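Local coordinates for superoxide dismutase [Ni] (Streptomyces coelicolor, PDB 1T6U), which catalyses the dismutation of superoxide into hydrogen peroxide and molecular oxygen, using a nickel ion as cofactor in a homohexameric assembly, at residues R15-S20 / E45-L50; E26-N31 / H35-A40; L82-A87 / Q98-Y103. The protein carries 1 engineered substitution. All coordinates share one frame; numbering follows the deposited sequence.

From the N terminus, which holds the nickel ligands, the chain enters helix 12-30, reverses, and returns as helix 34-62. Interaction 1 joins the first half of helix 12-30 to the middle of helix 34-62 and closes a loop of 24 residues. Nested inside that loop, interaction 2 ties the same pair together again, closing the turn of three residues between its segments. Interaction 3 follows in series and pairs helix 74-89 with helix 94-115, the other half of the bundle, closing a loop of ten residues. The two halves meet between interactions 1 and 3, where Ala48 packs on Met85 and Ala18 on Leu101. Interactions 1 and 2 both touch the second subunit.

Interaction 1. Residues R15-S20 / E45-L50; sequences RIEAES and EQRAEL
Glu17 on helix 12-30 and Arg47 on helix 34-62 meet where the two helices run antiparallel, and their side chains form a two-pronged salt bridge. Arg47 offers its guanidinium side-on: NE reaches Glu17 OE2 at 2.9 Å in an almost straight bond (173°), while NH2 reaches Glu17 OE1 at 3.0 Å. Each carboxylate oxygen is met on its syn side and lies near the guanidinium plane, yet the two flat groups are turned 37° against each other, and both nitrogens therefore approach from outside the carboxylate plane. Bends at chi2 (-35°) and chi3 fold the arginine so that this edge faces the glutamate. Leu50 lies over one face of the guanidinium, its CD1 offset toward the rim and 3.9 Å from Glu17 OE1. Nearer the backbone, Ser20 OG sits 3.5 Å from Arg47 CG, against the aliphatic stem, and donates a hydrogen bond to its own helix, at Glu17 O (2.9 Å). The side chain of Ser20, about 5 Å from a nickel ion, also packs on Cys6 of the second subunit. Glu17 OE2 has a further partner in NE2 of His1 of that subunit, a nickel-binding residue. The buried carboxylate, with its rotation fixed by Arg47, is thus a second-shell group that probably orients the His1 imidazole across the subunit interface.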
ATOM      1  N   ARG A  15      -6.485  17.059  -8.635  1.00  8.58           N
ATOM      2  CA  ARG A  15      -7.634  17.877  -8.333  1.00  8.59           C
ATOM      3  C   ARG A  15      -8.746  17.128  -7.591  1.00  7.92           C
ATOM      4  O   ARG A  15      -9.299  17.629  -6.601  1.00  9.56           O
ATOM      5  CB  ARG A  15      -8.239  18.461  -9.639  1.00  8.94           C
ATOM      6  CG  ARG A  15      -9.352  19.475  -9.322  1.00 11.62           C
ATOM      7  CD  ARG A  15     -10.013  19.983 -10.573  1.00 12.94           C
ATOM      8  NE  ARG A  15     -10.859  18.890 -11.079  1.00 17.48           N
ATOM      9  CZ  ARG A  15     -10.708  18.333 -12.271  1.00 20.69           C
ATOM     10  NH1 ARG A  15      -9.766  18.738 -13.124  1.00 20.58           N
ATOM     11  NH2 ARG A  15     -11.563  17.353 -12.546  1.00 29.26           N
ATOM     12  N   ILE A  16      -9.060  15.911  -8.067  1.00  8.90           N
ATOM     13  CA  ILE A  16     -10.187  15.242  -7.417  1.00  8.89           C
ATOM     14  C   ILE A  16      -9.826  14.863  -6.003  1.00  7.28           C
ATOM     15  O   ILE A  16     -10.691  14.948  -5.133  1.00  9.07           O
ATOM     16  CB  ILE A  16     -10.582  14.021  -8.286  0.65  9.61           C
ATOM     17  CG1 ILE A  16     -11.043  14.397  -9.697  0.65 12.50           C
ATOM     18  CG2 ILE A  16     -11.584  13.151  -7.545  0.65 13.60           C
ATOM     19  CD1 ILE A  16     -10.956  13.347 -10.792  0.65 15.51           C
ATOM     20  N   GLU A  17      -8.576  14.506  -5.720  1.00  8.06           N
ATOM     21  CA  GLU A  17      -8.210  14.191  -4.319  1.00  7.85           C
ATOM     22  C   GLU A  17      -8.258  15.465  -3.493  1.00  8.36           C
ATOM     23  O   GLU A  17      -8.738  15.402  -2.359  1.00  9.18           O
ATOM     24  CB  GLU A  17      -6.862  13.486  -4.228  1.00  8.98           C
ATOM     25  CG  GLU A  17      -6.812  12.131  -4.913  1.00  9.03           C
ATOM     26  CD  GLU A  17      -7.790  11.141  -4.313  1.00 10.41           C
ATOM     27  OE1 GLU A  17      -7.940  10.063  -4.896  1.00 11.74           O
ATOM     28  OE2 GLU A  17      -8.400  11.449  -3.252  1.00 11.11           O
ATOM     29  N   ALA A  18      -7.790  16.609  -4.028  1.00  8.29           N
ATOM     30  CA  ALA A  18      -7.880  17.856  -3.279  1.00  9.68           C
ATOM     31  C   ALA A  18      -9.321  18.275  -3.077  1.00  8.94           C
ATOM     32  O   ALA A  18      -9.673  18.849  -2.034  1.00  8.72           O
ATOM     33  CB  ALA A  18      -6.989  18.874  -3.983  1.00 11.13           C
ATOM     34  N   GLU A  19     -10.213  18.021  -4.030  1.00  9.05           N
ATOM     35  CA  GLU A  19     -11.631  18.264  -3.848  1.00  9.65           C
ATOM     36  C   GLU A  19     -12.189  17.445  -2.679  1.00  8.02           C
ATOM     37  O   GLU A  19     -12.973  17.893  -1.863  1.00  9.35           O
ATOM     38  CB  GLU A  19     -12.351  17.952  -5.177  1.00 10.06           C
ATOM     39  CG  GLU A  19     -12.157  18.973  -6.274  1.00 14.88           C
ATOM     40  CD  GLU A  19     -12.773  18.578  -7.597  1.00 22.60           C
ATOM     41  OE1 GLU A  19     -12.626  19.355  -8.575  1.00 32.84           O
ATOM     42  OE2 GLU A  19     -13.392  17.494  -7.701  1.00 29.79           O
ATOM     43  N   SER A  20     -11.769  16.164  -2.605  1.00  8.34           N
ATOM     44  CA  SER A  20     -12.243  15.349  -1.495  1.00  8.83           C
ATOM     45  C   SER A  20     -11.678  15.888  -0.172  1.00 10.08           C
ATOM     46  O   SER A  20     -12.414  15.937   0.814  1.00  8.21           O
ATOM     47  CB  SER A  20     -12.042  13.844  -1.798  1.00 12.65           C
ATOM     48  OG  SER A  20     -10.751  13.569  -1.443  1.00 23.53           O
ATOM     49  N   GLU A  45      -6.195  12.742   5.702  1.00  7.32           N
ATOM     50  CA  GLU A  45      -4.743  12.546   5.621  1.00  7.73           C
ATOM     51  C   GLU A  45      -4.359  11.700   4.423  1.00  7.53           C
ATOM     52  O   GLU A  45      -3.394  11.995   3.697  1.00  8.18           O
ATOM     53  CB  GLU A  45      -4.237  11.922   6.930  1.00  8.19           C
ATOM     54  CG  GLU A  45      -2.764  12.084   7.244  1.00  8.47           C
ATOM     55  CD  GLU A  45      -2.395  13.457   7.766  1.00  8.34           C
ATOM     56  OE1 GLU A  45      -3.275  14.267   8.091  1.00  8.66           O
ATOM     57  OE2 GLU A  45      -1.181  13.741   7.867  1.00 10.85           O
ATOM     58  N   GLN A  46      -5.129  10.651   4.175  1.00  7.02           N
ATOM     59  CA  GLN A  46      -4.881   9.757   3.043  1.00  8.85           C
ATOM     60  C   GLN A  46      -5.086  10.437   1.708  1.00  8.05           C
ATOM     61  O   GLN A  46      -4.264  10.283   0.802  1.00  8.08           O
ATOM     62  CB  GLN A  46      -5.820   8.545   3.156  1.00 10.64           C
ATOM     63  CG  GLN A  46      -5.543   7.614   4.310  1.00 12.62           C
ATOM     64  CD  GLN A  46      -6.606   6.605   4.645  1.00 19.04           C
ATOM     65  OE1 GLN A  46      -7.781   6.731   4.304  1.00 20.14           O
ATOM     66  NE2 GLN A  46      -6.319   5.549   5.390  1.00 19.90           N
ATOM     67  N   ARG A  47      -6.194  11.167   1.558  1.00  7.58           N
ATOM     68  CA  ARG A  47      -6.444  11.750   0.239  1.00  6.99           C
ATOM     69  C   ARG A  47      -5.441  12.852  -0.070  1.00  7.36           C
ATOM     70  O   ARG A  47      -5.003  12.983  -1.208  1.00  8.06           O
ATOM     71  CB  ARG A  47      -7.893  12.232   0.133  1.00  8.12           C
ATOM     72  CG  ARG A  47      -8.969  11.277   0.535  1.00  8.58           C
ATOM     73  CD  ARG A  47      -8.760   9.811   0.240  1.00 10.63           C
ATOM     74  NE  ARG A  47      -8.749   9.463  -1.170  1.00 11.29           N
ATOM     75  CZ  ARG A  47      -8.870   8.231  -1.645  1.00 13.34           C
ATOM     76  NH1 ARG A  47      -9.019   7.178  -0.850  1.00 15.73           N
ATOM     77  NH2 ARG A  47      -8.851   8.013  -2.961  1.00 13.98           N
ATOM     78  N   ALA A  48      -5.065  13.616   0.971  1.00  7.69           N
ATOM     79  CA  ALA A  48      -4.081  14.686   0.803  1.00  6.83           C
ATOM     80  C   ALA A  48      -2.744  14.089   0.366  1.00  6.56           C
ATOM     81  O   ALA A  48      -2.064  14.629  -0.501  1.00  7.61           O
ATOM     82  CB  ALA A  48      -3.942  15.478   2.068  1.00  8.20           C
ATOM     83  N   GLU A  49      -2.349  12.975   0.981  1.00  7.28           N
ATOM     84  CA  GLU A  49      -1.123  12.299   0.569  1.00  8.16           C
ATOM     85  C   GLU A  49      -1.161  11.844  -0.886  1.00  7.51           C
ATOM     86  O   GLU A  49      -0.174  12.000  -1.590  1.00  8.93           O
ATOM     87  CB  GLU A  49      -0.873  11.090   1.493  1.00  8.98           C
ATOM     88  CG  GLU A  49       0.401  10.309   1.171  1.00 10.08           C
ATOM     89  CD  GLU A  49       1.685  11.050   1.465  1.00 12.52           C
ATOM     90  OE1 GLU A  49       1.723  12.218   1.919  1.00 11.28           O
ATOM     91  OE2 GLU A  49       2.735  10.386   1.224  1.00 17.55           O
ATOM     92  N   LEU A  50      -2.297  11.320  -1.327  1.00  7.02           N
ATOM     93  CA  LEU A  50      -2.450  10.924  -2.714  1.00  7.81           C
ATOM     94  C   LEU A  50      -2.318  12.150  -3.638  1.00  8.84           C
ATOM     95  O   LEU A  50      -1.671  12.109  -4.699  1.00  8.61           O
ATOM     96  CB  LEU A  50      -3.790  10.253  -2.927  1.00  8.93           C
ATOM     97  CG  LEU A  50      -3.928   8.834  -2.432  1.00 10.96           C
ATOM     98  CD1 LEU A  50      -5.368   8.377  -2.483  1.00 16.26           C
ATOM     99  CD2 LEU A  50      -3.033   7.900  -3.276  1.00 19.57           C
TER

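Interaction 2. Residues E26-N31 / H35-A40; sequences EKMAGN and HFQTRA
A helical hairpin turns back on itself here, the last turn of helix 12-30 and the first turns of helix 34-62 being bridged chiefly by Gln37, Asn31 and Phe36. The short helical segments run antiparallel at 169°, and the amide of Gln37 crosses between them. The chain of Gln37, bent at chi2 (-85°), brings Gln37 NE2 to two backbone carbonyls: a nearly straight hydrogen bond of 2.9 Å to Asn31 O, and a weak one to Met28 O, also at 2.9 Å. The Asn31 acceptor lies in the amide plane of Gln37, although the donor is tilted from the plane of the carbonyl it meets. One side-chain nitrogen thereby serves two carbonyl groups beside the turn. With a leucine in place of Gln37 the donor is gone, which would probably leave Asn31 O without its nearly straight hydrogen bond from helix 34-62 and the turn less firmly tied. The side-chain amide of Asn31 lies over one face of the Phe36 ring, the planes only 8° apart, with ND2 3.5 Å from Phe36 CG and offset toward the rim. Its OD1 accepts a hydrogen bond from Asp33 N in the turn, which probably steadies the amide; Asp33 OD1 in turn receives Phe36 N. Lys27 O meets the ring obliquely, 3.7 Å from Phe36 CE1. Farther from the turn, the end of the Met28 side chain comes close to helix 34-62, where its CG touches Ala40 CB at 3.5 Å and its CE lies 3.4 Å from Gln37 OE1. Leu4 of the second subunit packs on both Phe36 and Ala40. Polar groups tying up the backbone beside the turn, with apolar side chains meeting farther along, make this the closed end of an antiparallel alpha-alpha hairpin within a four-helix bundle.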
ATOM      1  N   GLU A  26     -15.201  20.525   4.987  1.00  9.28           N
ATOM      2  CA  GLU A  26     -16.547  21.092   5.157  1.00 11.76           C
ATOM      3  C   GLU A  26     -17.414  20.220   6.058  1.00 12.56           C
ATOM      4  O   GLU A  26     -18.157  20.652   6.963  1.00 12.68           O
ATOM      5  CB  GLU A  26     -17.173  21.298   3.783  1.00 13.30           C
ATOM      6  CG  GLU A  26     -16.489  22.307   2.903  1.00 15.62           C
ATOM      7  CD  GLU A  26     -16.808  22.266   1.429  1.00 21.53           C
ATOM      8  OE1 GLU A  26     -16.585  23.267   0.713  1.00 25.01           O
ATOM      9  OE2 GLU A  26     -17.282  21.245   0.898  1.00 26.69           O
ATOM     10  N   LYS A  27     -17.350  18.911   5.827  1.00 10.68           N
ATOM     11  CA  LYS A  27     -18.171  18.010   6.630  1.00 11.78           C
ATOM     12  C   LYS A  27     -17.769  17.977   8.091  1.00 11.22           C
ATOM     13  O   LYS A  27     -18.591  17.774   8.969  1.00 12.70           O
ATOM     14  CB  LYS A  27     -18.077  16.588   6.041  1.00 13.17           C
ATOM     15  CG  LYS A  27     -18.790  16.528   4.690  1.00 18.69           C
ATOM     16  CD  LYS A  27     -18.764  15.207   4.018  1.00 24.54           C
ATOM     17  CE  LYS A  27     -19.676  15.113   2.816  1.00 23.83           C
ATOM     18  NZ  LYS A  27     -21.068  15.593   2.977  1.00 34.47           N
ATOM     19  N   MET A  28     -16.505  18.165   8.374  1.00 10.94           N
ATOM     20  CA  MET A  28     -16.050  18.218   9.757  1.00 10.75           C
ATOM     21  C   MET A  28     -16.723  19.352  10.483  1.00 12.28           C
ATOM     22  O   MET A  28     -16.926  19.289  11.658  1.00 15.24           O
ATOM     23  CB  MET A  28     -14.513  18.343   9.853  1.00 10.74           C
ATOM     24  CG  MET A  28     -13.808  17.099   9.308  1.00 10.37           C
ATOM     25  SD  MET A  28     -12.009  17.120   9.443  1.00 12.43           S
ATOM     26  CE  MET A  28     -11.815  16.622  11.156  1.00 16.21           C
ATOM     27  N   ALA A  29     -17.049  20.422   9.785  1.00 12.98           N
ATOM     28  CA  ALA A  29     -17.602  21.562  10.512  1.00 14.40           C
ATOM     29  C   ALA A  29     -19.047  21.256  10.884  1.00 15.88           C
ATOM     30  O   ALA A  29     -19.617  21.895  11.752  1.00 20.75           O
ATOM     31  CB  ALA A  29     -17.464  22.802   9.654  1.00 16.24           C
ATOM     32  N   GLY A  30     -19.651  20.280  10.196  1.00 17.77           N
ATOM     33  CA  GLY A  30     -21.066  19.983  10.344  1.00 20.63           C
ATOM     34  C   GLY A  30     -21.437  18.830  11.242  1.00 19.35           C
ATOM     35  O   GLY A  30     -22.610  18.483  11.444  1.00 22.01           O
ATOM     36  N   ASN A  31     -20.431  18.176  11.806  1.00 16.77           N
ATOM     37  CA  ASN A  31     -20.613  17.018  12.659  1.00 16.38           C
ATOM     38  C   ASN A  31     -19.436  16.910  13.641  1.00 15.85           C
ATOM     39  O   ASN A  31     -18.387  16.460  13.191  1.00 15.76           O
ATOM     40  CB  ASN A  31     -20.714  15.763  11.785  1.00 17.60           C
ATOM     41  CG  ASN A  31     -21.115  14.533  12.575  1.00 16.52           C
ATOM     42  OD1 ASN A  31     -21.108  14.621  13.796  1.00 19.74           O
ATOM     43  ND2 ASN A  31     -21.428  13.416  11.900  1.00 17.92           N
ATOM     44  N   HIS A  35     -16.114  10.198  16.887  1.00 11.51           N
ATOM     45  CA  HIS A  35     -15.782   9.105  15.950  1.00  9.12           C
ATOM     46  C   HIS A  35     -15.756   9.587  14.524  1.00  8.36           C
ATOM     47  O   HIS A  35     -14.835   9.276  13.779  1.00  8.20           O
ATOM     48  CB  HIS A  35     -16.766   7.968  16.207  1.00 10.86           C
ATOM     49  CG  HIS A  35     -16.502   6.692  15.449  1.00 10.93           C
ATOM     50  ND1 HIS A  35     -15.358   5.987  15.754  1.00 12.77           N
ATOM     51  CD2 HIS A  35     -17.125   5.935  14.505  1.00 11.55           C
ATOM     52  CE1 HIS A  35     -15.254   4.887  15.047  1.00 13.65           C
ATOM     53  NE2 HIS A  35     -16.303   4.830  14.289  1.00 11.51           N
ATOM     54  N   PHE A  36     -16.767  10.366  14.140  1.00  9.43           N
ATOM     55  CA  PHE A  36     -16.800  10.974  12.806  1.00  9.17           C
ATOM     56  C   PHE A  36     -15.576  11.837  12.559  1.00  8.60           C
ATOM     57  O   PHE A  36     -14.920  11.788  11.508  1.00  8.83           O
ATOM     58  CB  PHE A  36     -18.095  11.765  12.627  1.00 11.34           C
ATOM     59  CG  PHE A  36     -18.137  12.364  11.216  1.00 11.90           C
ATOM     60  CD1 PHE A  36     -17.830  13.688  11.005  1.00 13.89           C
ATOM     61  CD2 PHE A  36     -18.455  11.559  10.145  1.00 13.16           C
ATOM     62  CE1 PHE A  36     -17.843  14.219   9.724  1.00 14.89           C
ATOM     63  CE2 PHE A  36     -18.500  12.058   8.869  1.00 13.88           C
ATOM     64  CZ  PHE A  36     -18.181  13.391   8.670  1.00 15.12           C
ATOM     65  N   GLN A  37     -15.295  12.680  13.568  1.00 10.35           N
ATOM     66  CA  GLN A  37     -14.144  13.556  13.394  1.00 10.42           C
ATOM     67  C   GLN A  37     -12.857  12.798  13.192  1.00 10.90           C
ATOM     68  O   GLN A  37     -12.005  13.190  12.401  1.00  9.85           O
ATOM     69  CB  GLN A  37     -13.992  14.440  14.652  1.00 13.08           C
ATOM     70  CG  GLN A  37     -15.038  15.519  14.779  1.00 17.10           C
ATOM     71  CD  GLN A  37     -14.674  16.764  14.001  1.00 14.20           C
ATOM     72  OE1 GLN A  37     -13.520  17.198  14.013  1.00 15.91           O
ATOM     73  NE2 GLN A  37     -15.630  17.347  13.315  1.00 15.31           N
ATOM     74  N   THR A  38     -12.704  11.696  13.918  1.00  9.99           N
ATOM     75  CA  THR A  38     -11.507  10.865  13.745  1.00 10.15           C
ATOM     76  C   THR A  38     -11.411  10.229  12.388  1.00  9.48           C
ATOM     77  O   THR A  38     -10.380  10.262  11.741  1.00  9.68           O
ATOM     78  CB  THR A  38     -11.517   9.807  14.883  1.00 10.63           C
ATOM     79  OG1 THR A  38     -11.440  10.451  16.167  1.00 17.18           O
ATOM     80  CG2 THR A  38     -10.318   8.915  14.757  1.00 15.03           C
ATOM     81  N   ARG A  39     -12.542   9.661  11.934  1.00  7.77           N
ATOM     82  CA  ARG A  39     -12.595   9.082  10.584  1.00  7.82           C
ATOM     83  C   ARG A  39     -12.276  10.131   9.534  1.00  8.34           C
ATOM     84  O   ARG A  39     -11.513   9.845   8.587  1.00  7.90           O
ATOM     85  CB  ARG A  39     -13.947   8.406  10.327  1.00  6.66           C
ATOM     86  CG  ARG A  39     -14.225   7.202  11.192  1.00  7.16           C
ATOM     87  CD  ARG A  39     -15.601   6.548  10.920  1.00  8.44           C
ATOM     88  NE  ARG A  39     -15.544   6.157   9.525  1.00  8.12           N
ATOM     89  CZ  ARG A  39     -16.224   6.615   8.497  1.00  8.92           C
ATOM     90  NH1 ARG A  39     -17.178   7.508   8.707  1.00  9.50           N
ATOM     91  NH2 ARG A  39     -15.975   6.184   7.273  1.00  9.19           N
ATOM     92  N   ALA A  40     -12.843  11.323   9.660  1.00  7.49           N
ATOM     93  CA  ALA A  40     -12.602  12.386   8.696  1.00  7.20           C
ATOM     94  C   ALA A  40     -11.117  12.733   8.672  1.00  7.48           C
ATOM     95  O   ALA A  40     -10.556  13.012   7.608  1.00  8.06           O
ATOM     96  CB  ALA A  40     -13.488  13.589   9.066  1.00  8.19           C
TER

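Interaction 3. Residues L82-A87 / Q98-Y103; sequences LKAMSA and QKALDY. Engineered in segment 82-87: Met85 (natural residue Leu).
Ala84 and Ala100 face each other across an antiparallel helix pair of the four-helix bundle, formed by helices 74-89 and 94-115. With methyl groups at both positions the backbones come close: the CA atoms of Ala84 and Ala100 are 5.1 Å apart, and their CB atoms 4.2 Å. Tyr103, one turn farther along, has its CG anti to the carbonyl carbon (chi1 -80°), which brings the ring alongside helix 74-89. Its CD1 is 3.6 Å from Ala84 CB, and the methyl meets the ring obliquely, near the CD1-CE1 bond, with Tyr103 CE1 3.8 Å from the same Ala84 CB. The ring also packs on Leu77, Asp80 and Thr81 of that helix. Met85, an engineered residue where the natural sequence has leucine, is buried and tightly folded. Its first torsion sets CG beside the backbone N, and a second bend at chi2 (-63°) fixes where the sulfur lies. The last torsion is nearly eclipsed (chi3 -14°), a strained shape that brings Met85 CE back to 3.1 Å from its own CB and sets the methyl against Ala48 of helix 34-62. The contact is thus wholly apolar, and the side chains at its centre are small enough for the helices to pack closely. Placed by chi1 and chi2, the sulfur of Met85 rests against the methyl of Ala100, SD to CB 3.5 Å.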
ATOM      1  N   LEU A  82       2.644  21.600  -2.903  1.00 11.45           N
ATOM      2  CA  LEU A  82       2.850  20.485  -1.985  1.00 10.21           C
ATOM      3  C   LEU A  82       2.775  20.966  -0.552  1.00 11.49           C
ATOM      4  O   LEU A  82       2.163  20.301   0.270  1.00  9.63           O
ATOM      5  CB  LEU A  82       4.176  19.776  -2.278  1.00  9.30           C
ATOM      6  CG  LEU A  82       4.190  19.065  -3.637  1.00 10.36           C
ATOM      7  CD1 LEU A  82       5.565  18.493  -3.956  1.00 12.78           C
ATOM      8  CD2 LEU A  82       3.184  17.925  -3.758  1.00 13.03           C
ATOM      9  N   LYS A  83       3.362  22.130  -0.291  1.00 11.63           N
ATOM     10  CA  LYS A  83       3.263  22.722   1.033  1.00  9.59           C
ATOM     11  C   LYS A  83       1.821  23.060   1.395  1.00 10.91           C
ATOM     12  O   LYS A  83       1.414  22.965   2.586  1.00 11.80           O
ATOM     13  CB  LYS A  83       4.211  23.942   1.108  1.00 11.15           C
ATOM     14  CG  LYS A  83       5.673  23.533   1.241  1.00 13.23           C
ATOM     15  CD  LYS A  83       6.588  24.765   1.206  1.00 12.71           C
ATOM     16  CE  LYS A  83       7.958  24.446   1.773  1.00 12.88           C
ATOM     17  NZ  LYS A  83       8.641  23.331   1.060  1.00 13.08           N
ATOM     18  N   ALA A  84       1.023  23.488   0.428  1.00 10.80           N
ATOM     19  CA  ALA A  84      -0.366  23.798   0.695  1.00 10.88           C
ATOM     20  C   ALA A  84      -1.154  22.539   1.056  1.00 11.13           C
ATOM     21  O   ALA A  84      -2.085  22.582   1.879  1.00 10.92           O
ATOM     22  CB  ALA A  84      -1.042  24.506  -0.452  1.00 11.60           C
ATOM     23  N   MET A  85      -0.745  21.436   0.431  1.00 11.13           N
ATOM     24  CA  MET A  85      -1.385  20.165   0.744  1.00 11.22           C
ATOM     25  C   MET A  85      -1.035  19.712   2.156  1.00 11.55           C
ATOM     26  O   MET A  85      -1.867  19.178   2.884  1.00 10.32           O
ATOM     27  CB  MET A  85      -1.012  19.093  -0.285  1.00 18.49           C
ATOM     28  CG  MET A  85      -1.659  19.218  -1.633  1.00 24.34           C
ATOM     29  SD  MET A  85      -3.443  19.072  -1.736  1.00 30.89           S
ATOM     30  CE  MET A  85      -4.016  18.379  -0.185  1.00 12.13           C
ATOM     31  N   SER A  86       0.216  19.913   2.547  1.00 11.11           N
ATOM     32  CA  SER A  86       0.630  19.621   3.898  1.00 10.92           C
ATOM     33  C   SER A  86      -0.186  20.463   4.878  1.00 10.59           C
ATOM     34  O   SER A  86      -0.580  20.004   5.947  1.00 10.76           O
ATOM     35  CB  SER A  86       2.100  19.884   4.113  1.00 12.23           C
ATOM     36  OG  SER A  86       2.937  18.959   3.449  1.00 12.11           O
ATOM     37  N   ALA A  87      -0.395  21.728   4.558  1.00 11.35           N
ATOM     38  CA  ALA A  87      -1.179  22.599   5.441  1.00 11.20           C
ATOM     39  C   ALA A  87      -2.623  22.141   5.529  1.00 10.41           C
ATOM     40  O   ALA A  87      -3.239  22.220   6.600  1.00 10.30           O
ATOM     41  CB  ALA A  87      -1.114  24.036   4.963  1.00 12.63           C
ATOM     42  N   GLN A  98      -9.112  24.738  -0.181  1.00 10.23           N
ATOM     43  CA  GLN A  98      -9.326  25.544  -1.381  1.00 11.25           C
ATOM     44  C   GLN A  98      -8.034  26.160  -1.887  1.00 11.50           C
ATOM     45  O   GLN A  98      -7.779  26.304  -3.085  1.00 10.92           O
ATOM     46  CB  GLN A  98     -10.361  26.615  -1.055  1.00 10.76           C
ATOM     47  CG  GLN A  98     -10.645  27.494  -2.276  1.00 12.42           C
ATOM     48  CD  GLN A  98     -11.231  26.683  -3.406  1.00 12.31           C
ATOM     49  OE1 GLN A  98     -12.215  25.957  -3.148  1.00 15.80           O
ATOM     50  NE2 GLN A  98     -10.680  26.788  -4.618  1.00 14.40           N
ATOM     51  N   LYS A  99      -7.157  26.568  -0.965  1.00 10.31           N
ATOM     52  CA  LYS A  99      -5.835  27.094  -1.331  1.00 10.40           C
ATOM     53  C   LYS A  99      -5.039  26.031  -2.089  1.00 11.13           C
ATOM     54  O   LYS A  99      -4.430  26.345  -3.139  1.00 10.09           O
ATOM     55  CB  LYS A  99      -5.013  27.586  -0.133  1.00 12.68           C
ATOM     56  CG  LYS A  99      -3.788  28.363  -0.623  1.00 19.12           C
ATOM     57  CD  LYS A  99      -3.007  28.926   0.524  1.00 28.21           C
ATOM     58  CE  LYS A  99      -1.865  29.838   0.099  1.00 36.54           C
ATOM     59  NZ  LYS A  99      -0.859  30.130   1.175  1.00 49.66           N
ATOM     60  N   ALA A 100      -5.031  24.782  -1.639  1.00 10.20           N
ATOM     61  CA  ALA A 100      -4.429  23.734  -2.468  1.00 10.19           C
ATOM     62  C   ALA A 100      -5.079  23.599  -3.833  1.00 10.07           C
ATOM     63  O   ALA A 100      -4.363  23.405  -4.837  1.00 10.33           O
ATOM     64  CB  ALA A 100      -4.471  22.436  -1.650  1.00 11.15           C
ATOM     65  N   LEU A 101      -6.389  23.670  -3.934  1.00  9.42           N
ATOM     66  CA  LEU A 101      -7.060  23.643  -5.245  1.00 10.02           C
ATOM     67  C   LEU A 101      -6.661  24.786  -6.140  1.00 10.29           C
ATOM     68  O   LEU A 101      -6.501  24.621  -7.370  1.00 11.37           O
ATOM     69  CB  LEU A 101      -8.593  23.651  -5.050  1.00 10.68           C
ATOM     70  CG  LEU A 101      -9.157  22.276  -4.610  1.00 10.24           C
ATOM     71  CD1 LEU A 101     -10.546  22.464  -4.020  1.00 12.76           C
ATOM     72  CD2 LEU A 101      -9.153  21.266  -5.753  1.00 11.20           C
ATOM     73  N   ASP A 102      -6.478  25.965  -5.535  1.00 11.09           N
ATOM     74  CA  ASP A 102      -6.109  27.099  -6.394  1.00 11.57           C
ATOM     75  C   ASP A 102      -4.702  26.934  -6.924  1.00 10.59           C
ATOM     76  O   ASP A 102      -4.476  27.299  -8.075  1.00 12.22           O
ATOM     77  CB  ASP A 102      -6.216  28.362  -5.582  1.00 12.09           C
ATOM     78  CG  ASP A 102      -7.601  28.773  -5.136  1.00 13.06           C
ATOM     79  OD1 ASP A 102      -7.696  29.606  -4.202  1.00 19.56           O
ATOM     80  OD2 ASP A 102      -8.585  28.298  -5.707  1.00 16.67           O
ATOM     81  N   TYR A 103      -3.802  26.386  -6.101  1.00 10.79           N
ATOM     82  CA  TYR A 103      -2.475  26.071  -6.620  1.00  9.71           C
ATOM     83  C   TYR A 103      -2.542  24.976  -7.678  1.00 10.05           C
ATOM     84  O   TYR A 103      -1.896  25.091  -8.744  1.00 11.60           O
ATOM     85  CB  TYR A 103      -1.535  25.616  -5.524  1.00 10.34           C
ATOM     86  CG  TYR A 103      -0.918  26.697  -4.694  1.00 12.85           C
ATOM     87  CD1 TYR A 103      -1.069  26.721  -3.317  1.00 14.44           C
ATOM     88  CD2 TYR A 103      -0.143  27.683  -5.304  1.00 17.26           C
ATOM     89  CE1 TYR A 103      -0.498  27.696  -2.536  1.00 15.16           C
ATOM     90  CE2 TYR A 103       0.414  28.662  -4.502  1.00 19.56           C
ATOM     91  CZ  TYR A 103       0.241  28.683  -3.129  1.00 18.23           C
ATOM     92  OH  TYR A 103       0.855  29.711  -2.410  1.00 22.46           O
TER